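Local coordinates for ankyrin repeat family protein (Enterococcus faecalis, PDB 3HRA), which is of unknown function but, as an ankyrin repeat protein, probably serves as a scaffold for binding other proteins, at residues Gly7-Ala12 against Asn40-Ile45. Numbering follows the deposited sequence.
Sequences GALLEA and NTPLNI
P42 presses its pyrrolidine ring between L9 and L10, so that the first turns of helices 8-14 and 42-49, which helix 18-25 separates in sequence, meet through apolar side chains. The ring divides its contacts: CG of P42 lies 3.7 Å from CG of L9, the two side chains crossing at about a right angle, while CD of P42 meets CD2 of L10 at 3.7 Å. L9 lays CG and CD2 across the ring carbons CB and CG because its chi1 of -171° carries CG away from the backbone N. L10 swings the other way, CG beside its own backbone N (chi1 -79°), and its CD2 reaches past the ring to CD1 of I45; at 3.4 Å these methyls sit closer than two such groups normally pack. The same CD2 also rests 3.5 Å from the backbone O of N40. L9, P42 and I45 are buried, whereas L10 and N40 form the more open side, both partly exposed; OD1 of N40 accepts a hydrogen bond from ND2 of N69. T41 turns from the interface and caps helix 42-49, its OG1 accepting from N44 N at 3.1 Å (167°). In the intervening loop, the E34 carboxylate accepts hydrogen bonds from N of G7 and N of L10. Helices 8-14 and 42-49 stand side by side as neighbouring inner helices of the ankyrin array, with L58 of helix 52-60 touching both L9 and P42, and I24 of helix 18-25 packing on L9.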
ATOM      1  N   GLY A   7       5.102 -26.113   3.008  1.00  7.38           N
ATOM      2  CA  GLY A   7       6.302 -25.328   2.786  1.00 11.00           C
ATOM      3  C   GLY A   7       6.804 -25.344   1.365  1.00  9.36           C
ATOM      4  O   GLY A   7       7.643 -24.522   1.002  1.00  7.14           O
ATOM      5  N   ALA A   8       6.299 -26.279   0.558  1.00 10.17           N
ATOM      6  CA  ALA A   8       6.726 -26.397  -0.836  1.00  9.10           C
ATOM      7  C   ALA A   8       6.546 -25.083  -1.602  1.00  7.60           C
ATOM      8  O   ALA A   8       7.435 -24.644  -2.347  1.00  6.85           O
ATOM      9  CB  ALA A   8       5.970 -27.542  -1.537  1.00  7.89           C
ATOM     10  N   LEU A   9       5.387 -24.462  -1.415  1.00  5.48           N
ATOM     11  CA  LEU A   9       5.032 -23.255  -2.156  1.00  5.00           C
ATOM     12  C   LEU A   9       5.817 -22.055  -1.637  1.00  5.69           C
ATOM     13  O   LEU A   9       6.226 -21.208  -2.417  1.00  7.21           O
ATOM     14  CB  LEU A   9       3.521 -23.010  -2.073  1.00  5.95           C
ATOM     15  CG  LEU A   9       2.891 -21.920  -2.956  1.00  5.12           C
ATOM     16  CD1 LEU A   9       3.112 -22.234  -4.447  1.00  7.26           C
ATOM     17  CD2 LEU A   9       1.384 -21.836  -2.648  1.00  6.80           C
ATOM     18  N   LEU A  10       6.025 -21.982  -0.322  1.00  7.15           N
ATOM     19  CA  LEU A  10       6.875 -20.937   0.254  1.00  8.83           C
ATOM     20  C   LEU A  10       8.279 -21.016  -0.324  1.00  6.28           C
ATOM     21  O   LEU A  10       8.871 -19.997  -0.678  1.00  5.34           O
ATOM     22  CB  LEU A  10       6.937 -21.064   1.771  1.00  7.11           C
ATOM     23  CG  LEU A  10       5.735 -20.519   2.541  1.00  8.27           C
ATOM     24  CD1 LEU A  10       5.680 -21.104   3.946  1.00  9.20           C
ATOM     25  CD2 LEU A  10       5.782 -18.996   2.589  1.00 10.50           C
ATOM     26  N   GLU A  11       8.803 -22.236  -0.420  1.00  9.91           N
ATOM     27  CA  GLU A  11      10.139 -22.448  -0.969  1.00  8.28           C
ATOM     28  C   GLU A  11      10.233 -22.032  -2.438  1.00  9.01           C
ATOM     29  O   GLU A  11      11.200 -21.376  -2.833  1.00  8.27           O
ATOM     30  CB  GLU A  11      10.581 -23.899  -0.804  1.00 10.59           C
ATOM     31  CG  GLU A  11      12.019 -24.135  -1.230  1.00 12.20           C
ATOM     32  CD  GLU A  11      12.362 -25.617  -1.329  1.00 20.64           C
ATOM     33  OE1 GLU A  11      12.542 -26.273  -0.274  1.00 29.57           O
ATOM     34  OE2 GLU A  11      12.451 -26.124  -2.473  1.00 36.91           O
ATOM     35  N   ALA A  12       9.240 -22.407  -3.241  1.00  6.79           N
ATOM     36  CA  ALA A  12       9.169 -21.959  -4.632  1.00  8.29           C
ATOM     37  C   ALA A  12       9.096 -20.429  -4.765  1.00  6.17           C
ATOM     38  O   ALA A  12       9.720 -19.864  -5.661  1.00  6.47           O
ATOM     39  CB  ALA A  12       7.997 -22.602  -5.361  1.00  8.69           C
ATOM     40  N   ASN A  40       4.696 -14.577   6.797  1.00  4.92           N
ATOM     41  CA  ASN A  40       4.512 -14.347   5.356  1.00  4.46           C
ATOM     42  C   ASN A  40       3.937 -15.554   4.621  1.00  4.20           C
ATOM     43  O   ASN A  40       4.410 -16.681   4.793  1.00  5.92           O
ATOM     44  CB  ASN A  40       5.840 -13.970   4.695  1.00  3.22           C
ATOM     45  CG  ASN A  40       6.255 -12.547   4.992  1.00  6.67           C
ATOM     46  OD1 ASN A  40       5.442 -11.624   4.950  1.00  6.91           O
ATOM     47  ND2 ASN A  40       7.528 -12.361   5.285  1.00 12.73           N
ATOM     48  N   THR A  41       2.921 -15.318   3.792  1.00  4.95           N
ATOM     49  CA  THR A  41       2.419 -16.334   2.860  1.00  5.29           C
ATOM     50  C   THR A  41       3.248 -16.276   1.582  1.00  6.60           C
ATOM     51  O   THR A  41       4.022 -15.341   1.396  1.00  6.60           O
ATOM     52  CB  THR A  41       0.966 -16.043   2.461  1.00  3.77           C
ATOM     53  OG1 THR A  41       0.889 -14.715   1.919  1.00  4.70           O
ATOM     54  CG2 THR A  41       0.076 -16.118   3.639  1.00  5.54           C
ATOM     55  N   PRO A  42       3.085 -17.269   0.683  1.00  4.85           N
ATOM     56  CA  PRO A  42       3.748 -17.184  -0.616  1.00  3.74           C
ATOM     57  C   PRO A  42       3.384 -15.890  -1.338  1.00  5.77           C
ATOM     58  O   PRO A  42       4.260 -15.281  -1.970  1.00  6.02           O
ATOM     59  CB  PRO A  42       3.221 -18.428  -1.340  1.00  3.09           C
ATOM     60  CG  PRO A  42       3.062 -19.419  -0.233  1.00  4.53           C
ATOM     61  CD  PRO A  42       2.495 -18.602   0.904  1.00  5.27           C
ATOM     62  N   LEU A  43       2.130 -15.454  -1.218  1.00  2.82           N
ATOM     63  CA  LEU A  43       1.717 -14.225  -1.885  1.00  5.49           C
ATOM     64  C   LEU A  43       2.478 -13.033  -1.318  1.00  7.18           C
ATOM     65  O   LEU A  43       2.988 -12.217  -2.071  1.00  5.18           O
ATOM     66  CB  LEU A  43       0.202 -13.998  -1.811  1.00  5.10           C
ATOM     67  CG  LEU A  43      -0.275 -12.668  -2.419  1.00  2.26           C
ATOM     68  CD1 LEU A  43       0.125 -12.482  -3.898  1.00  4.20           C
ATOM     69  CD2 LEU A  43      -1.792 -12.513  -2.223  1.00  6.01           C
ATOM     70  N   ASN A  44       2.575 -12.945   0.006  1.00  6.72           N
ATOM     71  CA  ASN A  44       3.321 -11.848   0.596  1.00  3.61           C
ATOM     72  C   ASN A  44       4.791 -11.846   0.145  1.00  2.92           C
ATOM     73  O   ASN A  44       5.359 -10.775  -0.103  1.00  4.84           O
ATOM     74  CB  ASN A  44       3.167 -11.827   2.124  1.00  2.63           C
ATOM     75  CG  ASN A  44       2.994 -10.397   2.680  1.00  6.10           C
ATOM     76  OD1 ASN A  44       3.283  -9.415   2.002  1.00  8.43           O
ATOM     77  ND2 ASN A  44       2.525 -10.293   3.912  1.00  5.22           N
ATOM     78  N   ILE A  45       5.395 -13.024   0.002  1.00  4.52           N
ATOM     79  CA  ILE A  45       6.784 -13.111  -0.457  1.00  4.29           C
ATOM     80  C   ILE A  45       6.879 -12.554  -1.878  1.00  6.01           C
ATOM     81  O   ILE A  45       7.762 -11.744  -2.195  1.00  4.73           O
ATOM     82  CB  ILE A  45       7.314 -14.566  -0.405  1.00  6.80           C
ATOM     83  CG1 ILE A  45       7.465 -15.013   1.053  1.00  7.64           C
ATOM     84  CG2 ILE A  45       8.658 -14.693  -1.137  1.00  3.56           C
ATOM     85  CD1 ILE A  45       7.581 -16.484   1.226  1.00 15.32           C
TER